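Local atomic coordinates of high-affinity zinc uptake system protein znuA (Streptococcus suis, PDB entry 3MFQ), a protein that probably captures zinc or other divalent metal ions outside the cell and hands them to an ABC-type uptake transporter. Residues Ile34-Asp39 / Leu256-Glu261; Lys154-Ile159 / His272-Met277; Ile216-Thr221 / Gly248-Ser253. All coordinates share one frame; numbering follows the deposited sequence.

Contact 1. Residues Ile34-Asp39 / Leu256-Glu261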
loop_
_atom_site.group_PDB
_atom_site.type_symbol
_atom_site.label_atom_id
_atom_site.label_comp_id
_atom_site.label_asym_id
_atom_site.label_seq_id
_atom_site.Cartn_x
_atom_site.Cartn_y
_atom_site.Cartn_z
ATOM N N ILE A 34 0.943 11.943 7.483
ATOM C CA ILE A 34 0.191 11.922 6.236
ATOM C C ILE A 34 -1.224 11.397 6.465
ATOM O O ILE A 34 -1.416 10.212 6.739
ATOM C CB ILE A 34 0.899 11.060 5.173
ATOM C CG1 ILE A 34 2.370 11.467 5.055
ATOM C CG2 ILE A 34 0.189 11.171 3.835
ATOM C CD1 ILE A 34 3.150 10.668 4.042
ATOM N N PRO A 35 -2.221 12.286 6.358
ATOM C CA PRO A 35 -3.630 11.944 6.584
ATOM C C PRO A 35 -4.125 10.887 5.606
ATOM O O PRO A 35 -3.801 10.949 4.420
ATOM C CB PRO A 35 -4.356 13.268 6.328
ATOM C CG PRO A 35 -3.320 14.319 6.522
ATOM C CD PRO A 35 -2.048 13.710 6.030
ATOM N N ALA A 36 -4.903 9.931 6.102
ATOM C CA ALA A 36 -5.484 8.904 5.250
ATOM C C ALA A 36 -6.170 9.549 4.056
ATOM O O ALA A 36 -6.898 10.529 4.205
ATOM C CB ALA A 36 -6.475 8.064 6.036
ATOM N N GLY A 37 -5.929 9.003 2.872
ATOM C CA GLY A 37 -6.520 9.537 1.662
ATOM C C GLY A 37 -5.539 10.372 0.868
ATOM O O GLY A 37 -5.788 10.691 -0.293
ATOM N N GLU A 38 -4.423 10.734 1.497
ATOM C CA GLU A 38 -3.377 11.488 0.816
ATOM C C GLU A 38 -2.297 10.561 0.259
ATOM O O GLU A 38 -2.255 9.374 0.584
ATOM C CB GLU A 38 -2.765 12.540 1.743
ATOM C CG GLU A 38 -3.753 13.602 2.206
ATOM C CD GLU A 38 -3.075 14.791 2.864
ATOM O OE1 GLU A 38 -1.943 15.134 2.461
ATOM O OE2 GLU A 38 -3.681 15.391 3.777
ATOM N N ASP A 39 -1.425 11.112 -0.578
ATOM C CA ASP A 39 -0.426 10.314 -1.275
ATOM C C ASP A 39 0.989 10.610 -0.791
ATOM O O ASP A 39 1.529 11.682 -1.054
ATOM C CB ASP A 39 -0.522 10.565 -2.779
ATOM C CG ASP A 39 0.433 9.708 -3.577
ATOM O OD1 ASP A 39 1.281 9.022 -2.965
ATOM O OD2 ASP A 39 0.334 9.718 -4.821
ATOM N N LEU A 256 -4.740 3.707 3.855
ATOM C CA LEU A 256 -5.924 3.087 4.425
ATOM C C LEU A 256 -7.098 4.038 4.265
ATOM O O LEU A 256 -6.976 5.082 3.626
ATOM C CB LEU A 256 -5.708 2.794 5.908
ATOM C CG LEU A 256 -5.137 1.426 6.277
ATOM C CD1 LEU A 256 -4.167 0.936 5.218
ATOM C CD2 LEU A 256 -4.476 1.476 7.646
ATOM N N ALA A 257 -8.234 3.676 4.851
ATOM C CA ALA A 257 -9.402 4.547 4.841
ATOM C C ALA A 257 -9.452 5.373 6.122
ATOM O O ALA A 257 -8.918 4.959 7.152
ATOM C CB ALA A 257 -10.673 3.732 4.679
ATOM N N PRO A 258 -10.087 6.553 6.057
ATOM C CA PRO A 258 -10.208 7.430 7.226
ATOM C C PRO A 258 -10.905 6.730 8.384
ATOM O O PRO A 258 -11.920 6.065 8.178
ATOM C CB PRO A 258 -11.075 8.582 6.710
ATOM C CG PRO A 258 -10.855 8.593 5.241
ATOM C CD PRO A 258 -10.681 7.156 4.851
ATOM N N GLU A 259 -10.359 6.877 9.586
ATOM C CA GLU A 259 -10.949 6.276 10.773
ATOM C C GLU A 259 -12.266 6.973 11.097
ATOM O O GLU A 259 -12.288 8.171 11.367
ATOM C CB GLU A 259 -9.984 6.379 11.958
ATOM C CG GLU A 259 -10.339 5.498 13.148
ATOM C CD GLU A 259 -9.389 4.327 13.327
ATOM O OE1 GLU A 259 -9.727 3.400 14.094
ATOM O OE2 GLU A 259 -8.306 4.331 12.704
ATOM N N GLY A 260 -13.362 6.223 11.060
ATOM C CA GLY A 260 -13.312 4.809 10.752
ATOM C C GLY A 260 -14.243 4.421 9.621
ATOM O O GLY A 260 -15.465 4.540 9.734
ATOM N N GLU A 261 -13.657 3.957 8.523
ATOM C CA GLU A 261 -14.426 3.476 7.386
ATOM C C GLU A 261 -14.185 1.983 7.209
ATOM O O GLU A 261 -13.651 1.330 8.102
ATOM C CB GLU A 261 -14.049 4.245 6.120
ATOM C CG GLU A 261 -15.226 4.944 5.462
ATOM C CD GLU A 261 -14.839 6.261 4.829
ATOM O OE1 GLU A 261 -14.319 6.251 3.693
ATOM O OE2 GLU A 261 -15.058 7.309 5.471
#

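Contact 2. Residues Lys154-Ile159 / His272-Met277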
loop_
_atom_site.group_PDB
_atom_site.type_symbol
_atom_site.label_atom_id
_atom_site.label_comp_id
_atom_site.label_asym_id
_atom_site.label_seq_id
_atom_site.Cartn_x
_atom_site.Cartn_y
_atom_site.Cartn_z
ATOM N N LYS A 154 -7.998 -18.412 -0.510
ATOM C CA LYS A 154 -9.286 -19.054 -0.729
ATOM C C LYS A 154 -10.220 -18.112 -1.474
ATOM O O LYS A 154 -11.008 -18.536 -2.317
ATOM C CB LYS A 154 -9.909 -19.483 0.604
ATOM C CG LYS A 154 -11.296 -20.110 0.482
ATOM C CD LYS A 154 -11.701 -20.838 1.761
ATOM C CE LYS A 154 -10.786 -22.025 2.048
ATOM N NZ LYS A 154 -10.957 -22.555 3.432
ATOM N N GLU A 155 -10.115 -16.825 -1.164
ATOM C CA GLU A 155 -10.992 -15.825 -1.754
ATOM C C GLU A 155 -10.688 -15.625 -3.238
ATOM O O GLU A 155 -11.598 -15.532 -4.062
ATOM C CB GLU A 155 -10.862 -14.500 -0.999
ATOM C CG GLU A 155 -12.043 -13.556 -1.174
ATOM C CD GLU A 155 -13.257 -13.969 -0.363
ATOM O OE1 GLU A 155 -13.138 -14.889 0.472
ATOM O OE2 GLU A 155 -14.333 -13.365 -0.558
ATOM N N LEU A 156 -9.403 -15.569 -3.574
ATOM C CA LEU A 156 -8.968 -15.332 -4.948
ATOM C C LEU A 156 -9.116 -16.559 -5.840
ATOM O O LEU A 156 -9.269 -16.436 -7.056
ATOM C CB LEU A 156 -7.513 -14.863 -4.964
ATOM C CG LEU A 156 -7.262 -13.357 -5.037
ATOM C CD1 LEU A 156 -8.341 -12.583 -4.305
ATOM C CD2 LEU A 156 -5.881 -13.022 -4.494
ATOM N N SER A 157 -9.068 -17.738 -5.229
ATOM C CA SER A 157 -9.097 -18.999 -5.965
ATOM C C SER A 157 -10.347 -19.146 -6.822
ATOM O O SER A 157 -10.485 -20.112 -7.569
ATOM C CB SER A 157 -9.007 -20.180 -5.000
ATOM O OG SER A 157 -10.214 -20.326 -4.271
ATOM N N VAL A 158 -11.260 -18.189 -6.707
ATOM C CA VAL A 158 -12.507 -18.240 -7.453
ATOM C C VAL A 158 -12.390 -17.513 -8.792
ATOM O O VAL A 158 -13.296 -17.575 -9.622
ATOM C CB VAL A 158 -13.671 -17.642 -6.639
ATOM C CG1 VAL A 158 -13.987 -16.228 -7.113
ATOM C CG2 VAL A 158 -14.900 -18.533 -6.738
ATOM N N ILE A 159 -11.267 -16.831 -9.000
ATOM C CA ILE A 159 -11.047 -16.082 -10.235
ATOM C C ILE A 159 -10.257 -16.895 -11.259
ATOM O O ILE A 159 -9.147 -17.348 -10.976
ATOM C CB ILE A 159 -10.328 -14.746 -9.970
ATOM C CG1 ILE A 159 -11.159 -13.874 -9.028
ATOM C CG2 ILE A 159 -10.065 -14.013 -11.274
ATOM C CD1 ILE A 159 -10.520 -12.547 -8.703
ATOM N N HIS A 272 -11.282 -5.697 1.830
ATOM C CA HIS A 272 -12.018 -4.799 0.952
ATOM C C HIS A 272 -11.483 -4.863 -0.474
ATOM O O HIS A 272 -12.245 -5.019 -1.430
ATOM C CB HIS A 272 -11.939 -3.366 1.473
ATOM C CG HIS A 272 -12.461 -2.344 0.510
ATOM N ND1 HIS A 272 -13.759 -1.885 0.546
ATOM C CD2 HIS A 272 -11.858 -1.695 -0.512
ATOM C CE1 HIS A 272 -13.935 -0.994 -0.414
ATOM N NE2 HIS A 272 -12.795 -0.861 -1.072
ATOM N N ASN A 273 -10.168 -4.738 -0.611
ATOM C CA ASN A 273 -9.536 -4.817 -1.917
ATOM C C ASN A 273 -9.826 -6.149 -2.597
ATOM O O ASN A 273 -10.239 -6.190 -3.755
ATOM C CB ASN A 273 -8.027 -4.592 -1.799
ATOM C CG ASN A 273 -7.668 -3.130 -1.606
ATOM O OD1 ASN A 273 -8.543 -2.268 -1.524
ATOM N ND2 ASN A 273 -6.374 -2.843 -1.542
ATOM N N VAL A 274 -9.618 -7.237 -1.862
ATOM C CA VAL A 274 -9.808 -8.579 -2.399
ATOM C C VAL A 274 -11.239 -8.839 -2.869
ATOM O O VAL A 274 -11.451 -9.251 -4.007
ATOM C CB VAL A 274 -9.405 -9.648 -1.375
ATOM C CG1 VAL A 274 -9.900 -11.008 -1.813
ATOM C CG2 VAL A 274 -7.898 -9.656 -1.192
ATOM N N LYS A 275 -12.214 -8.606 -1.995
ATOM C CA LYS A 275 -13.616 -8.803 -2.356
ATOM C C LYS A 275 -13.960 -8.027 -3.622
ATOM O O LYS A 275 -14.695 -8.507 -4.482
ATOM C CB LYS A 275 -14.548 -8.365 -1.221
ATOM C CG LYS A 275 -14.533 -9.255 0.014
ATOM C CD LYS A 275 -15.665 -8.873 0.967
ATOM C CE LYS A 275 -15.602 -9.660 2.271
ATOM N NZ LYS A 275 -16.766 -9.365 3.156
ATOM N N LEU A 276 -13.419 -6.819 -3.726
ATOM C CA LEU A 276 -13.704 -5.945 -4.853
ATOM C C LEU A 276 -13.242 -6.578 -6.157
ATOM O O LEU A 276 -13.942 -6.533 -7.167
ATOM C CB LEU A 276 -13.019 -4.591 -4.654
ATOM C CG LEU A 276 -13.408 -3.471 -5.619
ATOM C CD1 LEU A 276 -14.898 -3.196 -5.534
ATOM C CD2 LEU A 276 -12.618 -2.211 -5.321
ATOM N N MET A 277 -12.057 -7.173 -6.126
ATOM C CA MET A 277 -11.486 -7.792 -7.313
ATOM C C MET A 277 -12.308 -8.991 -7.766
ATOM O O MET A 277 -12.590 -9.149 -8.953
ATOM C CB MET A 277 -10.045 -8.220 -7.043
ATOM C CG MET A 277 -9.141 -7.089 -6.600
ATOM S SD MET A 277 -7.457 -7.637 -6.287
ATOM C CE MET A 277 -6.705 -6.113 -5.732
#

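Contact 3. Residues Ile216-Thr221 / Gly248-Ser253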
loop_
_atom_site.group_PDB
_atom_site.type_symbol
_atom_site.label_atom_id
_atom_site.label_comp_id
_atom_site.label_asym_id
_atom_site.label_seq_id
_atom_site.Cartn_x
_atom_site.Cartn_y
_atom_site.Cartn_z
ATOM N N ILE A 216 -11.341 -2.428 -15.323
ATOM C CA ILE A 216 -10.150 -1.735 -14.850
ATOM C C ILE A 216 -10.472 -1.065 -13.520
ATOM O O ILE A 216 -11.583 -0.583 -13.312
ATOM C CB ILE A 216 -9.651 -0.693 -15.871
ATOM C CG1 ILE A 216 -10.727 0.363 -16.133
ATOM C CG2 ILE A 216 -9.252 -1.377 -17.168
ATOM C CD1 ILE A 216 -10.330 1.380 -17.176
ATOM N N PHE A 217 -9.503 -1.046 -12.613
ATOM C CA PHE A 217 -9.775 -0.613 -11.249
ATOM C C PHE A 217 -9.385 0.826 -10.939
ATOM O O PHE A 217 -8.569 1.432 -11.634
ATOM C CB PHE A 217 -9.137 -1.571 -10.244
ATOM C CG PHE A 217 -9.876 -2.866 -10.102
ATOM C CD1 PHE A 217 -9.685 -3.891 -11.013
ATOM C CD2 PHE A 217 -10.771 -3.057 -9.064
ATOM C CE1 PHE A 217 -10.368 -5.086 -10.886
ATOM C CE2 PHE A 217 -11.459 -4.250 -8.931
ATOM C CZ PHE A 217 -11.256 -5.266 -9.844
ATOM N N THR A 218 -9.990 1.352 -9.879
ATOM C CA THR A 218 -9.788 2.728 -9.446
ATOM C C THR A 218 -9.292 2.756 -8.003
ATOM O O THR A 218 -9.679 1.915 -7.193
ATOM C CB THR A 218 -11.098 3.534 -9.560
ATOM O OG1 THR A 218 -11.307 3.914 -10.925
ATOM C CG2 THR A 218 -11.042 4.785 -8.702
ATOM N N GLU A 219 -8.429 3.717 -7.686
ATOM C CA GLU A 219 -7.867 3.829 -6.343
ATOM C C GLU A 219 -8.194 5.178 -5.710
ATOM O O GLU A 219 -8.432 6.162 -6.410
ATOM C CB GLU A 219 -6.356 3.611 -6.374
ATOM C CG GLU A 219 -5.603 4.695 -7.114
ATOM C CD GLU A 219 -4.164 4.321 -7.387
ATOM O OE1 GLU A 219 -3.758 3.205 -7.003
ATOM O OE2 GLU A 219 -3.440 5.141 -7.989
ATOM N N SER A 220 -8.189 5.212 -4.381
ATOM C CA SER A 220 -8.624 6.382 -3.622
ATOM C C SER A 220 -7.620 7.534 -3.610
ATOM O O SER A 220 -7.991 8.678 -3.346
ATOM C CB SER A 220 -8.954 5.981 -2.182
ATOM O OG SER A 220 -7.799 5.502 -1.513
ATOM N N THR A 221 -6.355 7.239 -3.890
ATOM C CA THR A 221 -5.307 8.251 -3.789
ATOM C C THR A 221 -5.026 9.018 -5.084
ATOM O O THR A 221 -4.345 10.042 -5.059
ATOM C CB THR A 221 -3.991 7.663 -3.234
ATOM O OG1 THR A 221 -3.823 6.324 -3.716
ATOM C CG2 THR A 221 -4.016 7.644 -1.715
ATOM N N GLY A 248 -17.648 3.937 -3.017
ATOM C CA GLY A 248 -17.128 2.958 -2.085
ATOM C C GLY A 248 -16.444 1.845 -2.849
ATOM O O GLY A 248 -16.011 0.851 -2.271
ATOM N N LYS A 249 -16.353 2.019 -4.163
ATOM C CA LYS A 249 -15.702 1.045 -5.026
ATOM C C LYS A 249 -14.314 1.523 -5.409
ATOM O O LYS A 249 -14.064 1.878 -6.560
ATOM C CB LYS A 249 -16.522 0.822 -6.290
ATOM C CG LYS A 249 -17.947 0.396 -6.037
ATOM C CD LYS A 249 -18.714 0.369 -7.339
ATOM C CE LYS A 249 -20.130 -0.131 -7.137
ATOM N NZ LYS A 249 -20.895 -0.113 -8.416
ATOM N N GLU A 250 -13.415 1.533 -4.435
ATOM C CA GLU A 250 -12.055 1.982 -4.668
ATOM C C GLU A 250 -11.054 1.058 -3.995
ATOM O O GLU A 250 -11.263 0.614 -2.866
ATOM C CB GLU A 250 -11.866 3.408 -4.151
ATOM C CG GLU A 250 -12.553 4.478 -4.978
ATOM C CD GLU A 250 -12.360 5.860 -4.391
ATOM O OE1 GLU A 250 -12.144 5.955 -3.164
ATOM O OE2 GLU A 250 -12.424 6.847 -5.155
ATOM N N LEU A 251 -9.970 0.763 -4.703
ATOM C CA LEU A 251 -8.867 0.015 -4.128
ATOM C C LEU A 251 -7.992 0.967 -3.327
ATOM O O LEU A 251 -7.821 2.127 -3.703
ATOM C CB LEU A 251 -8.033 -0.648 -5.227
ATOM C CG LEU A 251 -8.689 -1.743 -6.068
ATOM C CD1 LEU A 251 -7.748 -2.200 -7.168
ATOM C CD2 LEU A 251 -9.095 -2.914 -5.194
ATOM N N PHE A 252 -7.447 0.481 -2.218
ATOM C CA PHE A 252 -6.493 1.263 -1.451
ATOM C C PHE A 252 -5.092 0.783 -1.786
ATOM O O PHE A 252 -4.767 -0.386 -1.586
ATOM C CB PHE A 252 -6.747 1.114 0.047
ATOM C CG PHE A 252 -8.162 1.392 0.454
ATOM C CD1 PHE A 252 -8.631 2.692 0.536
ATOM C CD2 PHE A 252 -9.020 0.354 0.771
ATOM C CE1 PHE A 252 -9.933 2.948 0.917
ATOM C CE2 PHE A 252 -10.321 0.604 1.154
ATOM C CZ PHE A 252 -10.780 1.904 1.225
ATOM N N SER A 253 -4.264 1.681 -2.308
ATOM C CA SER A 253 -2.894 1.329 -2.642
ATOM C C SER A 253 -1.917 2.033 -1.712
ATOM O O SER A 253 -1.085 1.393 -1.073
ATOM C CB SER A 253 -2.581 1.690 -4.094
ATOM O OG SER A 253 -2.457 3.092 -4.253
#

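Contact 1. Residues Ile34-Asp39 / Leu256-Glu261
The methyl group of Ala36 meets the backbone of Leu256, Ala257 and Pro258. Ala36 CB points toward segment 256-261 and lies 3.9 Å from Leu256 O and 3.9 Å from Pro258 N, with the Ala257 carbonyl carbon at 4.0 Å. The proline ring comes in more loosely, Pro258 CD standing 4.5 Å from Ala36 CB. A methyl group suits this spot: it lets the two loops approach until Ala36 and Pro258 have their CA atoms 5.3 Å apart, and it also rests on Ser14 at the start of helix 14-24.

What presents the methyl is a type II beta turn from Pro35 to Glu38, closed by Glu38 N to Pro35 O at 3.0 Å. Ala36 and Gly37 form its corner, and Gly37 has the positive phi (102°) expected of the third residue, where a side chain would press on the preceding carbonyl oxygen. Ser255 OG holds Gly37 N and Ser14 OG holds Leu256 N, which fixes the backbone around the methyl from outside the two segments.

Farther out, Asp39 bonds through OD2 to Thr192 and through OD1 to the backbone N of the zinc ligand His41, and so probably steadies that loop. On the other side Ser255, which holds Gly37 N, follows the ligand Asp254. Such loop-to-loop packing beside an interlobe metal site, with Gly37 about 12 Å from the zinc, belongs to the two-lobed fold of the ZnuA/TroA family of metal-binding proteins.

Contact 2. Residues Lys154-Ile159 / His272-Met277
Glu155 and Leu156, late in helix 131-156, pack with the turn that follows them against helix 266-281 in a mostly apolar, largely buried contact in which Val274 is the central residue. One branch, Val274 CG1, receives both neighbours, lying 3.4 Å from Glu155 CG and 3.3 Å from Leu156 CD1. It is turned opposite the backbone N of its own residue (chi1 167°), which sets the methyl facing the other helix. The leucine chain meets the valine at about a right angle, branch against branch. A beta-branched valine offers a short, rigid surface here, and it leans on Trp151 and Val152 as well.

Glu155 uses only the aliphatic part of its chain for this. A bend at chi2 (76°) turns the carboxylate from the valine toward the exposed Lys275, whose CG lies 4.2 Å from Glu155 OE2. The charged ends stay apart, Glu155 OE2 and Lys275 NZ being 6.0 Å from each other, so any attraction is probably long-range.

Helix 131-156 is the long helix that spans the two lobes in the ZnuA/TroA family of binding proteins, and here it packs against helix 266-281 of the C-terminal lobe. After it the chain reverses through a type I turn, with Ile159 N bonded to Leu156 O at 2.8 Å, while Ser157 OG bonds back to Lys154 O at 2.8 Å, from above the carbonyl plane. The reversal aims Ile159 back at the second helix: its CD1 reaches the backbone of Met277, 4.0 Å from the carbonyl O. Leu156 and Met277 both run on to Phe176 of helix 174-179, and Ile159 touches Val278 and Leu281.

Contact 3. Residues Ile216-Thr221 / Gly248-Ser253
Thr218 O accepts Leu251 N at 2.8 Å, and the CA of Glu250 leans on the same oxygen. Leu251 O in turn accepts Ser220 N, 3.2 Å away. Leu251 thus bonds to the residues on both sides of Glu219, the pattern of a parallel bridge, in the C-terminal lobe just past the parallel pair 215-217 and 242-244. It is a single bridge; the short runs 217-221 and 249-253 lie 61° apart in direction, consistent with their separating on both sides.

Apolar groups back it up: Leu251 CD1 sits 3.4 Å from Phe217 CB and beside the start of its ring, both resting on Leu276 of helix 266-281. On the more open side, the extended chain of Glu250 lies over Ser220, and Ser220 OG approaches Phe252 CD1 at 3.6 Å.

Glu219 has its CG between the backbone N and the carbonyl carbon (chi1 66°) and then runs out extended, which carries the carboxylate to Ser253 and His170. Its OE2 is bonded by Thr222 OG1 and by ND1 of the zinc ligand His170, making it a second-shell group that probably orients a first-shell one. The other oxygen, Glu219 OE1, accepts Ser253 OG at 3.0 Å, met from well above the carboxylate plane.

How the contacts relate
Contact 1 is a sparse, partly exposed meeting of two loops, contact 2 a buried one built on helix packing, and contact 3 a backbone bridge close to the zinc. Contact 3 lies between the others. Its 248-253 loop binds helix 266-281 through His272 NE2 to Glu250 O (2.8 Å) and Asn273 ND2 to Phe252 O (2.9 Å), and touches contact 1 where Phe252 meets Ala257. Thr221 also packs on the Gly37-Glu38 turn. Contacts 1 and 2 do not touch, their nearest atoms being about 8 Å apart. Contact 2 is apolar side-chain packing, contact 1 a methyl against backbone, and at Glu219 and Ser253, near the zinc, polar groups take over.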